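Local coordinates for protein transcriptional regulator, LacI family (Arthrobacter sp., PDB 4RKQ) that probably regulates transcription as a LacI-family regulator whose periplasmic-binding-protein-like domain is expected to bind a sugar or related small ligand, at residues Lys117-Gln122 with Ser240-Asp245; Gly205-Leu210 with Leu235-Ser240. All coordinates share one frame; numbering follows the deposited sequence.

Overall arrangement
Both contacts lie in the half of the effector domain that holds strands 222-225 and 240-243, and they share S240. Contact 1 sets helix 112-125 against strand 240-243. Contact 2 sets helix 200-212 against the loop that leads into the same strand. The two centres are about 16 Å apart, and contact 2 is nested within the chain loop that contact 1 closes. Contact 1 lies about 13 Å from the centre of the chain and contact 2 about 18 Å, measured between centres. Contact 1 is packing within the chain. Contact 2 also borders the second subunit, where K208 of each subunit, in the conformer given, bonds to L235 of the other.

Contact 1 (Lys117-Gln122 with Ser240-Asp245); sequences KVAVAQ and STMALD
V118 and A119 pack against M242 in a small, buried, wholly apolar contact between helix 112-125 and strand 240-243. No hydrogen bond crosses it. The two segments bury 118 Å² between them, and one methionine supplies the whole strand side.

The M242 chain is bent at both chi2 (-63°) and chi3 (-51°). The bends turn its thioether across the helix, so that different atoms meet different residues. CG of M242 lies 3.9 Å from CB of A119. The sulfur comes next, with SD of M242 at 3.9 Å from CG1 of V118. The end methyl, CE of M242, rests 3.9 Å from CB of V118 and equally near its CG1. With chi1 at 176°, V118 turns CG1 toward the sulfur and end methyl of M242.

This is helix-on-sheet packing in the alpha/beta architecture of periplasmic-binding-protein-like domains. Strand 240-243 runs parallel to its neighbour 222-225 and antiparallel to 273-281 on its other flank. M242 also touches H278 and L280 of that antiparallel strand, and V118 reaches L280 as well. A119 lies on L196 of strand 194-197. Replacing M242 by an alanine is likely to leave V118 and A119 without their partner on this strand and to open a gap between helix and sheet. The backbone of M242 bonds to G225 and D227, which fixes where its side chain starts.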
ATOM      1  N   LYS A 117     -22.567 -15.679  -1.447  1.00 26.27           N
ATOM      2  CA  LYS A 117     -23.143 -16.837  -0.790  1.00 30.81           C
ATOM      3  C   LYS A 117     -22.298 -17.246   0.388  1.00 31.10           C
ATOM      4  O   LYS A 117     -22.816 -17.508   1.457  1.00 27.64           O
ATOM      5  CB  LYS A 117     -23.299 -18.011  -1.762  1.00 41.66           C
ATOM      6  CG  LYS A 117     -23.564 -19.342  -1.068  1.00 40.04           C
ATOM      7  CD  LYS A 117     -24.432 -20.282  -1.895  1.00 75.53           C
ATOM      8  CE  LYS A 117     -23.663 -21.027  -2.972  1.00 65.40           C
ATOM      9  NZ  LYS A 117     -22.864 -22.159  -2.436  1.00125.26           N
ATOM     10  N   VAL A 118     -20.986 -17.266   0.212  1.00 24.35           N
ATOM     11  CA  VAL A 118     -20.088 -17.663   1.276  1.00 18.67           C
ATOM     12  C   VAL A 118     -20.080 -16.674   2.439  1.00 25.39           C
ATOM     13  O   VAL A 118     -20.139 -17.072   3.615  1.00 28.65           O
ATOM     14  CB  VAL A 118     -18.677 -17.941   0.753  1.00 27.50           C
ATOM     15  CG1 VAL A 118     -17.724 -18.262   1.883  1.00 33.47           C
ATOM     16  CG2 VAL A 118     -18.714 -19.112  -0.230  1.00 33.74           C
ATOM     17  N   ALA A 119     -20.065 -15.385   2.124  1.00 24.00           N
ATOM     18  CA  ALA A 119     -19.932 -14.353   3.164  1.00 25.79           C
ATOM     19  C   ALA A 119     -21.223 -14.284   3.983  1.00 30.27           C
ATOM     20  O   ALA A 119     -21.188 -14.250   5.199  1.00 28.64           O
ATOM     21  CB  ALA A 119     -19.636 -13.000   2.542  1.00 20.45           C
ATOM     22  N   VAL A 120     -22.352 -14.259   3.292  1.00 25.97           N
ATOM     23  CA  VAL A 120     -23.667 -14.260   3.921  1.00 30.19           C
ATOM     24  C   VAL A 120     -23.876 -15.522   4.789  1.00 26.42           C
ATOM     25  O   VAL A 120     -24.389 -15.431   5.890  1.00 31.69           O
ATOM     26  CB  VAL A 120     -24.780 -14.088   2.869  1.00 23.67           C
ATOM     27  CG1 VAL A 120     -26.157 -14.224   3.508  1.00 38.30           C
ATOM     28  CG2 VAL A 120     -24.684 -12.692   2.259  1.00 32.69           C
ATOM     29  N   ALA A 121     -23.394 -16.670   4.322  1.00 32.17           N
ATOM     30  CA  ALA A 121     -23.504 -17.916   5.077  1.00 31.14           C
ATOM     31  C   ALA A 121     -22.856 -17.819   6.424  1.00 46.25           C
ATOM     32  O   ALA A 121     -23.357 -18.388   7.396  1.00 24.13           O
ATOM     33  CB  ALA A 121     -22.905 -19.065   4.308  1.00 30.05           C
ATOM     34  N   GLN A 122     -21.729 -17.116   6.485  1.00 34.52           N
ATOM     35  CA  GLN A 122     -21.020 -16.978   7.737  1.00 26.45           C
ATOM     36  C   GLN A 122     -21.859 -16.210   8.713  1.00 27.56           C
ATOM     37  O   GLN A 122     -21.930 -16.561   9.895  1.00 28.76           O
ATOM     38  CB  GLN A 122     -19.665 -16.270   7.558  1.00 33.05           C
ATOM     39  CG  GLN A 122     -19.003 -15.880   8.876  1.00 33.19           C
ATOM     40  CD  GLN A 122     -18.630 -17.074   9.745  1.00 34.88           C
ATOM     41  OE1 GLN A 122     -18.288 -18.141   9.238  1.00 32.88           O
ATOM     42  NE2 GLN A 122     -18.663 -16.881  11.065  1.00 37.08           N
ATOM     43  N   SER A 240     -11.780 -10.418   9.214  1.00 19.57           N
ATOM     44  CA  SER A 240     -12.213 -11.606   8.483  1.00 18.03           C
ATOM     45  C   SER A 240     -12.567 -11.113   7.104  1.00 22.01           C
ATOM     46  O   SER A 240     -13.092 -10.015   6.951  1.00 18.81           O
ATOM     47  CB  SER A 240     -13.440 -12.272   9.137  1.00 26.05           C
ATOM     48  OG  SER A 240     -13.066 -12.852  10.386  1.00 22.85           O
ATOM     49  N   THR A 241     -12.279 -11.905   6.089  1.00 17.56           N
ATOM     50  CA  THR A 241     -12.426 -11.376   4.748  1.00 16.72           C
ATOM     51  C   THR A 241     -12.638 -12.435   3.677  1.00 17.79           C
ATOM     52  O   THR A 241     -12.203 -13.574   3.813  1.00 24.61           O
ATOM     53  CB  THR A 241     -11.184 -10.525   4.395  1.00 21.77           C
ATOM     54  OG1 THR A 241     -11.371  -9.917   3.122  1.00 21.44           O
ATOM     55  CG2 THR A 241      -9.903 -11.354   4.354  1.00 23.04           C
ATOM     56  N   MET A 242     -13.322 -12.040   2.610  1.00 23.67           N
ATOM     57  CA  MET A 242     -13.366 -12.855   1.407  1.00 20.85           C
ATOM     58  C   MET A 242     -12.109 -12.492   0.578  1.00 23.08           C
ATOM     59  O   MET A 242     -11.952 -11.361   0.067  1.00 19.26           O
ATOM     60  CB  MET A 242     -14.644 -12.635   0.623  1.00 14.51           C
ATOM     61  CG  MET A 242     -15.959 -12.985   1.352  1.00 24.24           C
ATOM     62  SD  MET A 242     -16.012 -14.736   1.735  1.00 16.44           S
ATOM     63  CE  MET A 242     -15.642 -15.488   0.155  1.00 28.44           C
ATOM     64  N   ALA A 243     -11.249 -13.478   0.390  1.00 23.11           N
ATOM     65  CA  ALA A 243      -9.928 -13.234  -0.224  1.00 30.37           C
ATOM     66  C   ALA A 243      -9.521 -14.251  -1.232  1.00 20.85           C
ATOM     67  O   ALA A 243      -9.868 -15.416  -1.110  1.00 28.92           O
ATOM     68  CB  ALA A 243      -8.889 -13.241   0.865  1.00 24.97           C
ATOM     69  N   LEU A 244      -8.656 -13.852  -2.170  1.00 30.36           N
ATOM     70  CA  LEU A 244      -7.873 -14.830  -2.933  1.00 50.68           C
ATOM     71  C   LEU A 244      -6.448 -14.393  -2.714  1.00 37.15           C
ATOM     72  O   LEU A 244      -6.205 -13.203  -2.443  1.00 34.05           O
ATOM     73  CB  LEU A 244      -8.242 -14.863  -4.427  1.00 72.93           C
ATOM     74  N   ASP A 245      -5.527 -15.360  -2.784  1.00 31.16           N
ATOM     75  CA  ASP A 245      -4.123 -15.116  -2.551  1.00 31.01           C
ATOM     76  C   ASP A 245      -3.724 -14.246  -3.717  1.00 17.99           C
ATOM     77  O   ASP A 245      -4.080 -14.520  -4.879  1.00 21.64           O
ATOM     78  CB  ASP A 245      -3.301 -16.423  -2.539  1.00 40.23           C
ATOM     79  CG  ASP A 245      -1.868 -16.230  -1.983  1.00 70.53           C
ATOM     80  OD1 ASP A 245      -1.266 -15.122  -2.065  1.00 37.30           O
ATOM     81  OD2 ASP A 245      -1.323 -17.221  -1.464  1.00 80.34           O
TER

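Contact 2 (Gly205-Leu210 with Leu235-Ser240); sequences GVLKAL and LSPQLS
L207 carries the helix side of this contact and meets both L235 and P237. The apolar contacts come from its two methyl groups. CD1 of L207 lies 4.0 Å from CD1 of L235, where the two leucine side chains run obliquely to each other. CD2 of L207 points at the CG corner of the P237 ring, 4.1 Å away. L207 has CG anti to its carbonyl carbon (chi1 -66°), and its extended chi2 of 174° carries CD1 outward from the helix. The fork at CG then lets one residue serve both partners. L239 adds a looser flank, with its side chain no nearer than 4.6 Å to the helix segment.

One further touch involves a polar atom. CD1 of L207 sits 3.7 Å from the carbonyl O of P237, a van der Waals contact. No hydrogen bond joins the two segments. The peptide bond before P237 is cis, and the loop turns there beside the helix.

Polar bonds also hold the loop. The backbone of Q238 bonds to E284, and the carbonyl O of L239 accepts from R283. At the subunit boundary, in the conformer given, NZ of K208 bonds to the carbonyl O of L235 of the second subunit, with the reciprocal pair.

On the sheet, L207 and L239 both touch V223 of strand 222-225. The loop runs along helix 200-212, where L239 also touches A203, before entering strand 240-243. Such a helix, packed on a parallel sheet and flanked by a connecting loop, belongs to the Rossmann-like alpha/beta subdomain of the LacI-family effector domain, placed here at the dimer boundary.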
ATOM      1  N   GLY A 205     -12.507   1.019   8.062  1.00 19.18           N
ATOM      2  CA  GLY A 205     -13.265   2.156   8.535  1.00 15.40           C
ATOM      3  C   GLY A 205     -14.477   1.741   9.396  1.00 22.47           C
ATOM      4  O   GLY A 205     -14.830   2.407  10.381  1.00 21.97           O
ATOM      5  N   VAL A 206     -15.117   0.651   9.000  1.00 24.63           N
ATOM      6  CA  VAL A 206     -16.262   0.117   9.712  1.00 27.18           C
ATOM      7  C   VAL A 206     -15.843  -0.318  11.114  1.00 21.97           C
ATOM      8  O   VAL A 206     -16.545  -0.006  12.093  1.00 22.98           O
ATOM      9  CB  VAL A 206     -16.934  -1.046   8.941  1.00 21.89           C
ATOM     10  CG1 VAL A 206     -18.033  -1.710   9.775  1.00 24.44           C
ATOM     11  CG2 VAL A 206     -17.554  -0.514   7.653  1.00 24.15           C
ATOM     12  N   LEU A 207     -14.694  -0.983  11.240  1.00 19.51           N
ATOM     13  CA  LEU A 207     -14.202  -1.361  12.554  1.00 20.49           C
ATOM     14  C   LEU A 207     -14.024  -0.194  13.466  1.00 24.63           C
ATOM     15  O   LEU A 207     -14.379  -0.296  14.645  1.00 22.93           O
ATOM     16  CB  LEU A 207     -12.897  -2.141  12.482  1.00 22.72           C
ATOM     17  CG  LEU A 207     -12.969  -3.521  11.839  1.00 20.40           C
ATOM     18  CD1 LEU A 207     -11.557  -4.052  11.741  1.00 27.63           C
ATOM     19  CD2 LEU A 207     -13.839  -4.485  12.632  1.00 26.20           C
ATOM     20  N   LYS A 208     -13.497   0.921  12.938  1.00 24.44           N
ATOM     21  CA  LYS A 208     -13.305   2.155  13.705  0.50 27.11           C
ATOM     22  C   LYS A 208     -14.644   2.773  14.150  1.00 43.04           C
ATOM     23  O   LYS A 208     -14.772   3.292  15.261  1.00 23.03           O
ATOM     24  CB  LYS A 208     -12.493   3.180  12.879  0.50 39.55           C
ATOM     25  CG  LYS A 208     -11.523   4.040  13.673  0.50 52.43           C
ATOM     26  CD  LYS A 208     -10.070   3.597  13.486  0.50 92.94           C
ATOM     27  CE  LYS A 208      -9.717   2.332  14.265  0.50 68.57           C
ATOM     28  NZ  LYS A 208      -8.756   2.537  15.387  0.50 22.64           N
ATOM     29  N   ALA A 209     -15.651   2.758  13.274  1.00 24.20           N
ATOM     30  CA  ALA A 209     -16.981   3.250  13.666  1.00 23.53           C
ATOM     31  C   ALA A 209     -17.588   2.360  14.780  1.00 26.43           C
ATOM     32  O   ALA A 209     -18.212   2.857  15.720  1.00 35.91           O
ATOM     33  CB  ALA A 209     -17.946   3.340  12.473  1.00 28.19           C
ATOM     34  N   LEU A 210     -17.468   1.046  14.642  1.00 25.77           N
ATOM     35  CA  LEU A 210     -17.986   0.152  15.659  1.00 27.83           C
ATOM     36  C   LEU A 210     -17.269   0.419  17.004  1.00 31.73           C
ATOM     37  O   LEU A 210     -17.896   0.500  18.045  1.00 25.95           O
ATOM     38  CB  LEU A 210     -17.841  -1.291  15.215  1.00 24.48           C
ATOM     39  CG  LEU A 210     -18.839  -1.671  14.099  1.00 17.70           C
ATOM     40  CD1 LEU A 210     -18.418  -2.924  13.374  1.00 25.74           C
ATOM     41  CD2 LEU A 210     -20.214  -1.907  14.715  1.00 24.83           C
ATOM     42  N   LEU A 235      -4.874  -4.989  11.765  1.00 20.74           N
ATOM     43  CA  LEU A 235      -6.014  -4.422  12.466  1.00 17.36           C
ATOM     44  C   LEU A 235      -6.320  -5.193  13.751  1.00 23.68           C
ATOM     45  O   LEU A 235      -5.936  -6.351  13.899  1.00 19.88           O
ATOM     46  CB  LEU A 235      -7.247  -4.441  11.591  1.00 24.30           C
ATOM     47  CG  LEU A 235      -7.117  -3.679  10.265  1.00 25.81           C
ATOM     48  CD1 LEU A 235      -8.342  -3.860   9.395  1.00 25.88           C
ATOM     49  CD2 LEU A 235      -6.878  -2.207  10.477  1.00 24.18           C
ATOM     50  N   SER A 236      -6.977  -4.510  14.676  1.00 21.16           N
ATOM     51  CA  SER A 236      -7.501  -5.139  15.883  0.50 26.37           C
ATOM     52  C   SER A 236      -8.973  -4.776  16.030  1.00 24.86           C
ATOM     53  O   SER A 236      -9.297  -3.604  16.201  1.00 33.00           O
ATOM     54  CB  SER A 236      -6.716  -4.676  17.109  0.50 36.24           C
ATOM     55  OG  SER A 236      -6.987  -5.519  18.208  0.50 30.00           O
ATOM     56  N   PRO A 237      -9.885  -5.765  15.933  1.00 18.90           N
ATOM     57  CA  PRO A 237      -9.585  -7.183  15.663  1.00 21.76           C
ATOM     58  C   PRO A 237      -9.102  -7.404  14.242  1.00 18.20           C
ATOM     59  O   PRO A 237      -9.403  -6.572  13.365  1.00 23.08           O
ATOM     60  CB  PRO A 237     -10.946  -7.856  15.825  1.00 25.59           C
ATOM     61  CG  PRO A 237     -11.918  -6.795  15.448  1.00 24.15           C
ATOM     62  CD  PRO A 237     -11.319  -5.477  15.882  1.00 24.84           C
ATOM     63  N   GLN A 238      -8.371  -8.485  14.033  1.00 18.26           N
ATOM     64  CA  GLN A 238      -7.943  -8.844  12.709  1.00 23.58           C
ATOM     65  C   GLN A 238      -9.167  -9.181  11.866  1.00 28.05           C
ATOM     66  O   GLN A 238     -10.119  -9.819  12.327  1.00 25.36           O
ATOM     67  CB  GLN A 238      -6.985 -10.007  12.760  1.00 22.39           C
ATOM     68  CG  GLN A 238      -5.685  -9.705  13.471  1.00 28.02           C
ATOM     69  CD  GLN A 238      -4.755 -10.901  13.417  1.00 26.95           C
ATOM     70  OE1 GLN A 238      -4.043 -11.209  14.364  1.00 43.51           O
ATOM     71  NE2 GLN A 238      -4.780 -11.582  12.315  1.00 26.04           N
ATOM     72  N   LEU A 239      -9.111  -8.763  10.615  1.00 21.20           N
ATOM     73  CA  LEU A 239     -10.291  -8.628   9.778  1.00 23.01           C
ATOM     74  C   LEU A 239     -10.570  -9.890   9.021  1.00 22.06           C
ATOM     75  O   LEU A 239      -9.714 -10.400   8.289  1.00 23.39           O
ATOM     76  CB  LEU A 239     -10.124  -7.465   8.793  1.00 25.91           C
ATOM     77  CG  LEU A 239     -11.196  -7.267   7.728  1.00 21.94           C
ATOM     78  CD1 LEU A 239     -12.528  -6.952   8.341  1.00 21.17           C
ATOM     79  CD2 LEU A 239     -10.794  -6.149   6.780  1.00 26.68           C
ATOM     80  N   SER A 240     -11.780 -10.418   9.214  1.00 19.57           N
ATOM     81  CA  SER A 240     -12.213 -11.606   8.483  1.00 18.03           C
ATOM     82  C   SER A 240     -12.567 -11.113   7.104  1.00 22.01           C
ATOM     83  O   SER A 240     -13.092 -10.015   6.951  1.00 18.81           O
ATOM     84  CB  SER A 240     -13.440 -12.272   9.137  1.00 26.05           C
ATOM     85  OG  SER A 240     -13.066 -12.852  10.386  1.00 22.85           O
TER